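Local coordinates for protein gingipain R (Porphyromonas gingivalis, PDB 1CVR) that cleaves peptide bonds after arginine residues as a bacterial cysteine proteinase with a caspase-like fold, at residues 48-52 and 53-57. Sequence-based numbering, arbitrary orientation.
Sequences SPVTA and NAIQQ
Thr51 caps the start of helix 52-64, its OG1 accepting a hydrogen bond of 3.2 Å from Ala54 N with the N-H pointing close to straight at the oxygen (155°). With chi1 at 69°, the hydroxyl is tucked between the backbone N and the carbonyl carbon of its own residue, which sets OG1 at the helix end, facing the amide three residues ahead. The carbonyl of the same threonine begins the helical pattern: Thr51 O takes Ile55 N at 3.2 Å, and Ala54 N adds a weak, strongly bent second bond to it. Thr51 is thus the N-cap, and its OG1 and O bonds together make an ST motif. Ala54 N therefore divides its hydrogen between two oxygens of one residue. One step on, Gln56 N reaches Ala52 O at 3.0 Å and the regular i to i+4 pattern of the alpha-helix is under way.

Carbon contacts close in around these bonds. Ala54 CB lies 3.6 Å from Thr51 OG1, and Ile55 CG1 passes 3.4 Å from Thr51 O. Before the cap, Val50 holds CG1 anti to the backbone N (chi1 -177°), where this methyl lies 3.8 Å from Ile55 CD1, an apolar contact that brackets the N-cap in the manner of a hydrophobic staple.

Helix 43-46 packs beside the junction, with Ile46 touching Ala54 and Ile55 while Ala43 and Glu44 meet Val50. Tyr96, in a loop, touches Ala52, Ile55 and Gln56, and Lys85 NZ hydrogen-bonds Gln56 OE1, joining the start of helix 52-64 to strand 85-87.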
ATOM      1  N   SER A  48     -18.337  -0.218 -21.687  1.00 26.04           N
ATOM      2  CA  SER A  48     -17.737   0.847 -22.468  1.00 27.06           C
ATOM      3  C   SER A  48     -18.864   1.784 -22.922  1.00 25.30           C
ATOM      4  O   SER A  48     -19.813   1.355 -23.565  1.00 24.82           O
ATOM      5  CB  SER A  48     -16.990   0.251 -23.664  1.00 27.75           C
ATOM      6  OG  SER A  48     -16.200   1.236 -24.305  1.00 30.81           O
ATOM      7  N   PRO A  49     -18.784   3.073 -22.558  1.00 24.76           N
ATOM      8  CA  PRO A  49     -17.721   3.692 -21.766  1.00 24.29           C
ATOM      9  C   PRO A  49     -17.710   3.122 -20.345  1.00 23.53           C
ATOM     10  O   PRO A  49     -18.726   2.623 -19.856  1.00 22.89           O
ATOM     11  CB  PRO A  49     -18.113   5.163 -21.791  1.00 23.52           C
ATOM     12  CG  PRO A  49     -19.624   5.057 -21.749  1.00 24.58           C
ATOM     13  CD  PRO A  49     -19.800   4.085 -22.888  1.00 23.87           C
ATOM     14  N   VAL A  50     -16.558   3.198 -19.691  1.00 23.62           N
ATOM     15  CA  VAL A  50     -16.432   2.681 -18.333  1.00 21.46           C
ATOM     16  C   VAL A  50     -17.120   3.646 -17.381  1.00 20.56           C
ATOM     17  O   VAL A  50     -16.889   4.845 -17.442  1.00 20.40           O
ATOM     18  CB  VAL A  50     -14.954   2.568 -17.941  1.00 22.34           C
ATOM     19  CG1 VAL A  50     -14.827   1.950 -16.534  1.00 20.92           C
ATOM     20  CG2 VAL A  50     -14.207   1.748 -18.995  1.00 22.43           C
ATOM     21  N   THR A  51     -17.976   3.140 -16.510  1.00 18.65           N
ATOM     22  CA  THR A  51     -18.646   4.018 -15.567  1.00 18.15           C
ATOM     23  C   THR A  51     -18.416   3.519 -14.151  1.00 19.01           C
ATOM     24  O   THR A  51     -18.088   2.351 -13.941  1.00 18.85           O
ATOM     25  CB  THR A  51     -20.172   4.073 -15.789  1.00 19.24           C
ATOM     26  OG1 THR A  51     -20.750   2.809 -15.438  1.00 18.10           O
ATOM     27  CG2 THR A  51     -20.498   4.411 -17.251  1.00 20.00           C
ATOM     28  N   ALA A  52     -18.607   4.410 -13.188  1.00 18.39           N
ATOM     29  CA  ALA A  52     -18.438   4.072 -11.784  1.00 20.67           C
ATOM     30  C   ALA A  52     -19.425   2.980 -11.377  1.00 20.39           C
ATOM     31  O   ALA A  52     -19.088   2.087 -10.602  1.00 21.26           O
ATOM     32  CB  ALA A  52     -18.640   5.307 -10.931  1.00 18.39           C
ATOM     33  N   ASN A  53     -20.648   3.045 -11.894  1.00 22.27           N
ATOM     34  CA  ASN A  53     -21.651   2.036 -11.557  1.00 22.46           C
ATOM     35  C   ASN A  53     -21.238   0.645 -12.012  1.00 21.02           C
ATOM     36  O   ASN A  53     -21.481  -0.338 -11.308  1.00 21.10           O
ATOM     37  CB  ASN A  53     -23.007   2.395 -12.172  1.00 27.80           C
ATOM     38  CG  ASN A  53     -23.696   3.525 -11.437  1.00 34.45           C
ATOM     39  OD1 ASN A  53     -24.672   4.098 -11.932  1.00 38.66           O
ATOM     40  ND2 ASN A  53     -23.207   3.841 -10.234  1.00 35.61           N
ATOM     41  N   ALA A  54     -20.620   0.561 -13.190  1.00 19.66           N
ATOM     42  CA  ALA A  54     -20.178  -0.728 -13.715  1.00 18.90           C
ATOM     43  C   ALA A  54     -19.048  -1.304 -12.861  1.00 17.69           C
ATOM     44  O   ALA A  54     -19.062  -2.489 -12.546  1.00 17.42           O
ATOM     45  CB  ALA A  54     -19.723  -0.583 -15.158  1.00 19.68           C
ATOM     46  N   ILE A  55     -18.073  -0.475 -12.495  1.00 16.53           N
ATOM     47  CA  ILE A  55     -16.955  -0.946 -11.670  1.00 18.09           C
ATOM     48  C   ILE A  55     -17.504  -1.495 -10.354  1.00 18.74           C
ATOM     49  O   ILE A  55     -17.207  -2.620  -9.958  1.00 19.97           O
ATOM     50  CB  ILE A  55     -15.957   0.206 -11.350  1.00 19.51           C
ATOM     51  CG1 ILE A  55     -15.359   0.758 -12.653  1.00 18.67           C
ATOM     52  CG2 ILE A  55     -14.862  -0.286 -10.405  1.00 18.33           C
ATOM     53  CD1 ILE A  55     -14.662  -0.270 -13.485  1.00 20.81           C
ATOM     54  N   GLN A  56     -18.329  -0.691  -9.698  1.00 18.27           N
ATOM     55  CA  GLN A  56     -18.940  -1.057  -8.428  1.00 20.72           C
ATOM     56  C   GLN A  56     -19.642  -2.413  -8.529  1.00 21.02           C
ATOM     57  O   GLN A  56     -19.480  -3.287  -7.661  1.00 17.90           O
ATOM     58  CB  GLN A  56     -19.954   0.019  -8.045  1.00 20.30           C
ATOM     59  CG  GLN A  56     -20.311   0.055  -6.596  1.00 28.07           C
ATOM     60  CD  GLN A  56     -21.286   1.174  -6.299  1.00 30.90           C
ATOM     61  OE1 GLN A  56     -21.389   2.138  -7.058  1.00 35.20           O
ATOM     62  NE2 GLN A  56     -21.989   1.065  -5.186  1.00 34.24           N
ATOM     63  N   GLN A  57     -20.444  -2.568  -9.583  1.00 20.39           N
ATOM     64  CA  GLN A  57     -21.186  -3.803  -9.817  1.00 22.64           C
ATOM     65  C   GLN A  57     -20.235  -4.971 -10.034  1.00 21.26           C
ATOM     66  O   GLN A  57     -20.445  -6.060  -9.481  1.00 21.38           O
ATOM     67  CB  GLN A  57     -22.113  -3.630 -11.036  1.00 26.66           C
ATOM     68  CG  GLN A  57     -22.957  -4.844 -11.375  1.00 34.10           C
ATOM     69  CD  GLN A  57     -23.974  -4.553 -12.475  1.00 39.96           C
ATOM     70  OE1 GLN A  57     -24.885  -3.731 -12.300  1.00 43.54           O
ATOM     71  NE2 GLN A  57     -23.819  -5.217 -13.619  1.00 41.18           N
TER